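PDB 5EHK: lantibiotic dehydratase from Microbispora corallina, which probably dehydrates serine and threonine residues of the NAI-107 precursor peptide during lantibiotic biosynthesis, using glutamyl-tRNA as a cosubstrate. Local coordinates for residues A[556-561]-A[565-570]; A[619-624]-A[628-633]. All coordinates share one frame; numbering follows the deposited sequence.

Contact 1: residues A[556-561]-A[565-570]; sequences AGRPLH and AVAADV
L560 and R558 reach from the loop after helix 545-556 onto the backbone and small side chains of 565-570, a worked case of larger loop side chains lying over the methyls of A565 and A567. At A565, L560 CD1 meets the methyl CB at 4.1 Å and also lies close to the carbonyl O. The leucine is placed there by a first torsion of -55°, which sets CG beside its backbone N and opposite the carbonyl carbon. V566 turns its side chain the other way, while its backbone pairs with E630 and V632 in the neighbouring strand. At A567, one methyl serves both visitors: CB sits 3.9 Å from L560 CD1 and 3.7 Å from R558 NH2. Within the loop, L560 CD2 lies over one face of the R558 guanidinium, toward its rim. The arginine chain, extended from CG to NE, carries that group on to A568, where NH2 gives the carbonyl O a weak hydrogen bond, 3.2 Å long and bent to 126°. Its stronger acceptor is V632 O, and NE is bonded to S589 OG. D569 OD1 stands 4.5 Å from R558 NE, well out of the guanidinium plane, while the hydrogen bonds of OD2 go to S587 OG and S589 N. The carboxylate would therefore act on the arginine through charge; alanine methyls against L560 and the guanidinium, plus one weak bond, join the segments.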
ATOM      1  N   ALA A 556       7.616 -30.201  29.472  1.00 16.29           N
ATOM      2  CA  ALA A 556       6.949 -31.483  29.299  1.00 17.21           C
ATOM      3  C   ALA A 556       5.449 -31.347  29.519  1.00 17.19           C
ATOM      4  O   ALA A 556       4.657 -32.106  28.957  1.00 16.37           O
ATOM      5  CB  ALA A 556       7.526 -32.518  30.255  1.00 18.21           C
ATOM      6  N   GLY A 557       5.070 -30.389  30.360  1.00 14.84           N
ATOM      7  CA  GLY A 557       3.683 -30.117  30.630  1.00 13.56           C
ATOM      8  C   GLY A 557       3.282 -28.704  30.271  1.00 15.49           C
ATOM      9  O   GLY A 557       2.439 -28.122  30.944  1.00 14.97           O
ATOM     10  N   ARG A 558       3.881 -28.147  29.221  1.00 17.07           N
ATOM     11  CA  ARG A 558       3.594 -26.772  28.801  1.00 13.66           C
ATOM     12  C   ARG A 558       2.106 -26.518  28.546  1.00 15.87           C
ATOM     13  O   ARG A 558       1.357 -27.424  28.209  1.00 19.36           O
ATOM     14  CB  ARG A 558       4.464 -26.354  27.602  1.00 22.29           C
ATOM     15  CG  ARG A 558       4.123 -26.905  26.185  1.00 13.26           C
ATOM     16  CD  ARG A 558       5.340 -26.644  25.259  1.00 12.37           C
ATOM     17  NE  ARG A 558       5.164 -27.125  23.897  1.00 14.02           N
ATOM     18  CZ  ARG A 558       4.456 -26.475  22.974  1.00 14.93           C
ATOM     19  NH1 ARG A 558       3.859 -25.326  23.276  1.00 15.95           N
ATOM     20  NH2 ARG A 558       4.318 -26.979  21.752  1.00 15.37           N
ATOM     21  N   PRO A 559       1.652 -25.294  28.797  1.00 15.30           N
ATOM     22  CA  PRO A 559       0.244 -25.014  28.505  1.00 14.73           C
ATOM     23  C   PRO A 559      -0.021 -24.876  27.008  1.00 15.35           C
ATOM     24  O   PRO A 559       0.856 -24.422  26.277  1.00 15.45           O
ATOM     25  CB  PRO A 559      -0.015 -23.692  29.233  1.00 18.85           C
ATOM     26  CG  PRO A 559       1.346 -23.085  29.455  1.00 15.99           C
ATOM     27  CD  PRO A 559       2.320 -24.206  29.534  1.00 15.60           C
ATOM     28  N   LEU A 560      -1.201 -25.313  26.568  1.00 18.20           N
ATOM     29  CA  LEU A 560      -1.651 -25.172  25.186  1.00 10.46           C
ATOM     30  C   LEU A 560      -2.943 -24.356  25.143  1.00 15.36           C
ATOM     31  O   LEU A 560      -3.671 -24.280  26.139  1.00 17.51           O
ATOM     32  CB  LEU A 560      -1.862 -26.548  24.580  1.00  8.47           C
ATOM     33  CG  LEU A 560      -0.617 -27.428  24.700  1.00 11.47           C
ATOM     34  CD1 LEU A 560      -0.854 -28.785  24.071  1.00 10.44           C
ATOM     35  CD2 LEU A 560       0.619 -26.747  24.063  1.00 12.90           C
ATOM     36  N   HIS A 561      -3.262 -23.766  23.992  1.00 17.32           N
ATOM     37  CA  HIS A 561      -4.407 -22.846  23.919  1.00 13.96           C
ATOM     38  C   HIS A 561      -5.559 -23.405  23.100  1.00 12.76           C
ATOM     39  O   HIS A 561      -6.630 -22.805  23.031  1.00 12.56           O
ATOM     40  CB  HIS A 561      -3.961 -21.503  23.354  1.00 11.49           C
ATOM     41  CG  HIS A 561      -3.341 -21.612  22.001  1.00 15.24           C
ATOM     42  ND1 HIS A 561      -2.203 -22.357  21.760  1.00 16.24           N
ATOM     43  CD2 HIS A 561      -3.715 -21.098  20.808  1.00 13.12           C
ATOM     44  CE1 HIS A 561      -1.899 -22.289  20.476  1.00 12.04           C
ATOM     45  NE2 HIS A 561      -2.798 -21.525  19.878  1.00 14.29           N
ATOM     46  N   ALA A 565      -5.092 -30.418  21.913  1.00 14.17           N
ATOM     47  CA  ALA A 565      -4.006 -30.273  20.984  1.00 11.29           C
ATOM     48  C   ALA A 565      -2.827 -31.165  21.355  1.00 11.74           C
ATOM     49  O   ALA A 565      -2.560 -31.417  22.524  1.00 10.86           O
ATOM     50  CB  ALA A 565      -3.583 -28.829  20.947  1.00 11.81           C
ATOM     51  N   VAL A 566      -2.119 -31.624  20.335  1.00 12.04           N
ATOM     52  CA  VAL A 566      -0.856 -32.302  20.507  1.00 11.60           C
ATOM     53  C   VAL A 566       0.233 -31.258  20.501  1.00 14.05           C
ATOM     54  O   VAL A 566       0.276 -30.446  19.595  1.00 14.39           O
ATOM     55  CB  VAL A 566      -0.569 -33.211  19.320  1.00 12.66           C
ATOM     56  CG1 VAL A 566       0.788 -33.875  19.489  1.00 13.81           C
ATOM     57  CG2 VAL A 566      -1.692 -34.239  19.142  1.00 12.80           C
ATOM     58  N   ALA A 567       1.132 -31.288  21.479  1.00 13.58           N
ATOM     59  CA  ALA A 567       2.244 -30.353  21.513  1.00 10.50           C
ATOM     60  C   ALA A 567       3.389 -30.943  20.722  1.00 12.53           C
ATOM     61  O   ALA A 567       3.570 -32.150  20.707  1.00 18.61           O
ATOM     62  CB  ALA A 567       2.678 -30.104  22.951  1.00 10.13           C
ATOM     63  N   ALA A 568       4.164 -30.107  20.050  1.00 11.76           N
ATOM     64  CA  ALA A 568       5.331 -30.608  19.340  1.00 12.82           C
ATOM     65  C   ALA A 568       6.376 -29.516  19.236  1.00 14.27           C
ATOM     66  O   ALA A 568       6.069 -28.342  19.445  1.00 13.79           O
ATOM     67  CB  ALA A 568       4.948 -31.120  17.969  1.00 10.21           C
ATOM     68  N   ASP A 569       7.606 -29.910  18.925  1.00 12.31           N
ATOM     69  CA  ASP A 569       8.705 -28.980  18.723  1.00 12.37           C
ATOM     70  C   ASP A 569       9.196 -29.146  17.293  1.00 17.35           C
ATOM     71  O   ASP A 569       9.293 -30.273  16.785  1.00 13.46           O
ATOM     72  CB  ASP A 569       9.844 -29.278  19.707  1.00 13.39           C
ATOM     73  CG  ASP A 569       9.369 -29.267  21.167  1.00 20.59           C
ATOM     74  OD1 ASP A 569       8.826 -28.218  21.583  1.00 21.22           O
ATOM     75  OD2 ASP A 569       9.474 -30.308  21.882  1.00 17.38           O
ATOM     76  N   VAL A 570       9.452 -28.019  16.623  1.00 19.96           N
ATOM     77  CA  VAL A 570       9.957 -28.038  15.253  1.00 12.41           C
ATOM     78  C   VAL A 570      11.452 -27.912  15.375  1.00 12.49           C
ATOM     79  O   VAL A 570      11.922 -27.107  16.155  1.00 18.00           O
ATOM     80  CB  VAL A 570       9.350 -26.906  14.386  1.00 11.97           C
ATOM     81  CG1 VAL A 570       8.979 -25.716  15.230  1.00 10.07           C
ATOM     82  CG2 VAL A 570      10.296 -26.497  13.261  1.00 12.32           C
TER

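Contact 2: residues A[619-624]-A[628-633]; sequences RLCLVH and GREVVP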
ATOM      1  N   ARG A 619      -8.530 -17.595  12.964  1.00 16.09           N
ATOM      2  CA  ARG A 619      -7.154 -18.106  12.922  1.00 13.79           C
ATOM      3  C   ARG A 619      -6.955 -19.183  11.852  1.00 13.69           C
ATOM      4  O   ARG A 619      -7.913 -19.812  11.395  1.00 15.26           O
ATOM      5  CB  ARG A 619      -6.777 -18.691  14.295  1.00 12.39           C
ATOM      6  CG  ARG A 619      -7.875 -19.577  14.859  1.00 14.88           C
ATOM      7  CD  ARG A 619      -7.613 -20.072  16.260  1.00 15.91           C
ATOM      8  NE  ARG A 619      -7.241 -21.480  16.240  1.00 19.26           N
ATOM      9  CZ  ARG A 619      -8.057 -22.480  16.550  1.00 21.37           C
ATOM     10  NH1 ARG A 619      -9.302 -22.231  16.924  1.00 25.06           N
ATOM     11  NH2 ARG A 619      -7.621 -23.732  16.485  1.00 16.51           N
ATOM     12  N   LEU A 620      -5.705 -19.380  11.452  1.00 10.69           N
ATOM     13  CA  LEU A 620      -5.306 -20.576  10.749  1.00 11.67           C
ATOM     14  C   LEU A 620      -5.051 -21.596  11.812  1.00 11.84           C
ATOM     15  O   LEU A 620      -4.843 -21.236  12.956  1.00 13.59           O
ATOM     16  CB  LEU A 620      -4.003 -20.323  10.006  1.00 15.66           C
ATOM     17  CG  LEU A 620      -4.134 -19.487   8.741  1.00 13.42           C
ATOM     18  CD1 LEU A 620      -2.745 -19.101   8.228  1.00  9.17           C
ATOM     19  CD2 LEU A 620      -4.903 -20.309   7.728  1.00  7.99           C
ATOM     20  N   CYS A 621      -5.040 -22.871  11.462  1.00 14.18           N
ATOM     21  CA  CYS A 621      -4.636 -23.881  12.459  1.00 18.13           C
ATOM     22  C   CYS A 621      -4.065 -25.157  11.906  1.00 12.96           C
ATOM     23  O   CYS A 621      -4.542 -25.681  10.900  1.00 15.58           O
ATOM     24  CB  CYS A 621      -5.782 -24.219  13.389  1.00 19.94           C
ATOM     25  SG  CYS A 621      -7.232 -24.532  12.487  1.00 28.14           S
ATOM     26  N   LEU A 622      -3.035 -25.641  12.588  1.00 11.05           N
ATOM     27  CA  LEU A 622      -2.323 -26.857  12.206  1.00 14.12           C
ATOM     28  C   LEU A 622      -3.100 -28.097  12.653  1.00 12.17           C
ATOM     29  O   LEU A 622      -3.592 -28.146  13.773  1.00 10.29           O
ATOM     30  CB  LEU A 622      -0.964 -26.855  12.881  1.00 12.46           C
ATOM     31  CG  LEU A 622      -0.006 -27.903  12.380  1.00  9.22           C
ATOM     32  CD1 LEU A 622       0.197 -27.697  10.883  1.00 11.89           C
ATOM     33  CD2 LEU A 622       1.244 -27.678  13.136  1.00 10.39           C
ATOM     34  N   VAL A 623      -3.224 -29.080  11.770  1.00 10.24           N
ATOM     35  CA  VAL A 623      -4.021 -30.266  12.063  1.00 13.22           C
ATOM     36  C   VAL A 623      -3.234 -31.511  11.741  1.00 13.50           C
ATOM     37  O   VAL A 623      -2.652 -31.601  10.666  1.00 14.44           O
ATOM     38  CB  VAL A 623      -5.345 -30.279  11.272  1.00 11.64           C
ATOM     39  CG1 VAL A 623      -6.091 -31.559  11.501  1.00 13.17           C
ATOM     40  CG2 VAL A 623      -6.191 -29.139  11.703  1.00 13.43           C
ATOM     41  N   HIS A 624      -3.205 -32.474  12.663  1.00 14.14           N
ATOM     42  CA  HIS A 624      -2.620 -33.774  12.347  1.00 14.41           C
ATOM     43  C   HIS A 624      -3.711 -34.547  11.655  1.00 20.16           C
ATOM     44  O   HIS A 624      -4.691 -34.976  12.277  1.00 19.41           O
ATOM     45  CB  HIS A 624      -2.114 -34.509  13.585  1.00 15.69           C
ATOM     46  CG  HIS A 624      -1.518 -35.854  13.296  1.00 19.53           C
ATOM     47  ND1 HIS A 624      -2.149 -37.036  13.629  1.00 18.34           N
ATOM     48  CD2 HIS A 624      -0.346 -36.205  12.714  1.00 20.31           C
ATOM     49  CE1 HIS A 624      -1.392 -38.054  13.259  1.00 18.45           C
ATOM     50  NE2 HIS A 624      -0.292 -37.579  12.698  1.00 16.25           N
ATOM     51  N   GLY A 628      -7.244 -36.020  13.424  1.00 25.18           N
ATOM     52  CA  GLY A 628      -8.184 -34.946  13.674  1.00 23.27           C
ATOM     53  C   GLY A 628      -7.961 -34.209  14.988  1.00 31.26           C
ATOM     54  O   GLY A 628      -8.906 -33.850  15.699  1.00 40.39           O
ATOM     55  N   ARG A 629      -6.697 -33.991  15.320  1.00 20.74           N
ATOM     56  CA  ARG A 629      -6.338 -33.169  16.451  1.00 17.24           C
ATOM     57  C   ARG A 629      -5.447 -31.998  15.997  1.00 18.79           C
ATOM     58  O   ARG A 629      -4.723 -32.093  15.012  1.00 18.68           O
ATOM     59  CB  ARG A 629      -5.624 -34.019  17.490  1.00 20.75           C
ATOM     60  CG  ARG A 629      -6.413 -35.251  17.930  1.00 20.03           C
ATOM     61  CD  ARG A 629      -5.616 -36.111  18.922  1.00 18.88           C
ATOM     62  NE  ARG A 629      -5.172 -35.386  20.110  1.00 18.92           N
ATOM     63  CZ  ARG A 629      -4.206 -35.808  20.929  1.00 20.67           C
ATOM     64  NH1 ARG A 629      -3.568 -36.940  20.682  1.00 16.10           N
ATOM     65  NH2 ARG A 629      -3.852 -35.085  21.985  1.00 21.10           N
ATOM     66  N   GLU A 630      -5.536 -30.865  16.669  1.00 16.39           N
ATOM     67  CA  GLU A 630      -4.632 -29.784  16.333  1.00 11.40           C
ATOM     68  C   GLU A 630      -3.223 -30.076  16.838  1.00 12.61           C
ATOM     69  O   GLU A 630      -2.996 -30.937  17.674  1.00 10.99           O
ATOM     70  CB  GLU A 630      -5.157 -28.444  16.839  1.00 10.90           C
ATOM     71  CG  GLU A 630      -6.419 -28.017  16.085  1.00 17.63           C
ATOM     72  CD  GLU A 630      -6.615 -26.513  16.018  1.00 19.21           C
ATOM     73  OE1 GLU A 630      -5.610 -25.769  16.119  1.00 19.71           O
ATOM     74  OE2 GLU A 630      -7.780 -26.073  15.861  1.00 18.29           O
ATOM     75  N   VAL A 631      -2.261 -29.370  16.280  1.00 14.42           N
ATOM     76  CA  VAL A 631      -0.903 -29.498  16.719  1.00  9.37           C
ATOM     77  C   VAL A 631      -0.518 -28.090  17.048  1.00  9.18           C
ATOM     78  O   VAL A 631      -0.906 -27.166  16.343  1.00 12.38           O
ATOM     79  CB  VAL A 631      -0.002 -30.093  15.631  1.00  9.34           C
ATOM     80  CG1 VAL A 631       1.481 -30.003  16.031  1.00  9.17           C
ATOM     81  CG2 VAL A 631      -0.418 -31.534  15.347  1.00  9.12           C
ATOM     82  N   VAL A 632       0.152 -27.915  18.176  1.00  9.67           N
ATOM     83  CA  VAL A 632       0.677 -26.623  18.549  1.00  7.62           C
ATOM     84  C   VAL A 632       2.189 -26.713  18.630  1.00  9.43           C
ATOM     85  O   VAL A 632       2.762 -27.056  19.667  1.00  9.64           O
ATOM     86  CB  VAL A 632       0.073 -26.143  19.851  1.00  6.07           C
ATOM     87  CG1 VAL A 632       0.684 -24.802  20.261  1.00  7.75           C
ATOM     88  CG2 VAL A 632      -1.442 -26.070  19.698  1.00  6.32           C
ATOM     89  N   PRO A 633       2.854 -26.392  17.515  1.00 10.81           N
ATOM     90  CA  PRO A 633       4.316 -26.484  17.506  1.00 10.43           C
ATOM     91  C   PRO A 633       4.956 -25.332  18.252  1.00 12.50           C
ATOM     92  O   PRO A 633       4.417 -24.223  18.292  1.00 11.15           O
ATOM     93  CB  PRO A 633       4.679 -26.424  16.021  1.00 10.23           C
ATOM     94  CG  PRO A 633       3.468 -25.985  15.318  1.00 10.08           C
ATOM     95  CD  PRO A 633       2.277 -26.175  16.182  1.00  8.50           C
TER
HETATM   96  O   HOH W   1      -3.252 -25.026  15.886  1.00  9.58           O
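E630 and R619 meet from opposite directions in a salt bridge between OE2 and NH2, with carboxylate and guanidinium nearly coplanar (24° apart); the modelled separation is too short to be taken literally. The acid reaches the edge of the guanidinium, passing C621, whose CB and SG lie against the carboxylate. On the opposite side of the hairpin from E630, L622 CD2 packs 3.7 Å from V631 CB and 3.5 Å from P633 CG. With CG anti to the backbone N (chi1 -169°), L622 brings this branch against both. H624 CB adds a contact of 3.9 Å to V631 CG2. Behind these side chains, V623 and E630 form an antiparallel non-hydrogen-bonded pair, bracketed by V631 N to L622 O at 3.1 Å, with the donor well above the carbonyl plane, and H624 N to R629 O at 2.8 Å. G628 N closes the turn on H624 O at 3.0 Å, with the positive phi often seen for glycine in turns. Farther along, a water bonded to E630 OE1 and V631 O, and weakly to L622 N, links the diverging strands. Farther out, H802 N binds E630 OE2, E610 and T627 hold the H624 ring, and L652 and L655 of helix 647-656 cover L622. The N-to-C directions of 620-624 and 629-633 stand 115° apart, a strongly twisted beta hairpin within a mixed sheet of the lantibiotic dehydratase N-terminal region.

Both contacts reach the same mixed sheet, in which strands 566-572 and 629-634 are parallel neighbours. Contact 2 is buried and pairs two strands of that sheet; contact 1 is only partly buried and lays an irregular loop against one strand, with no beta bridge between its segments. Their chemistry follows suit: backbone hydrogen bonds, a salt bridge and a larger buried surface (432 against 222 Å²) in contact 2; apolar contact with alanine methyls, one weak bond and an opposite-charge pair beyond salt-bridge distance in contact 1. Between them, V566 N lies 2.9 Å from E630 O, probably a hydrogen bond, and H561 CE1 packs against V632 CG1; strand 629-634 lies between strands 620-624 and 566-572 in the sheet.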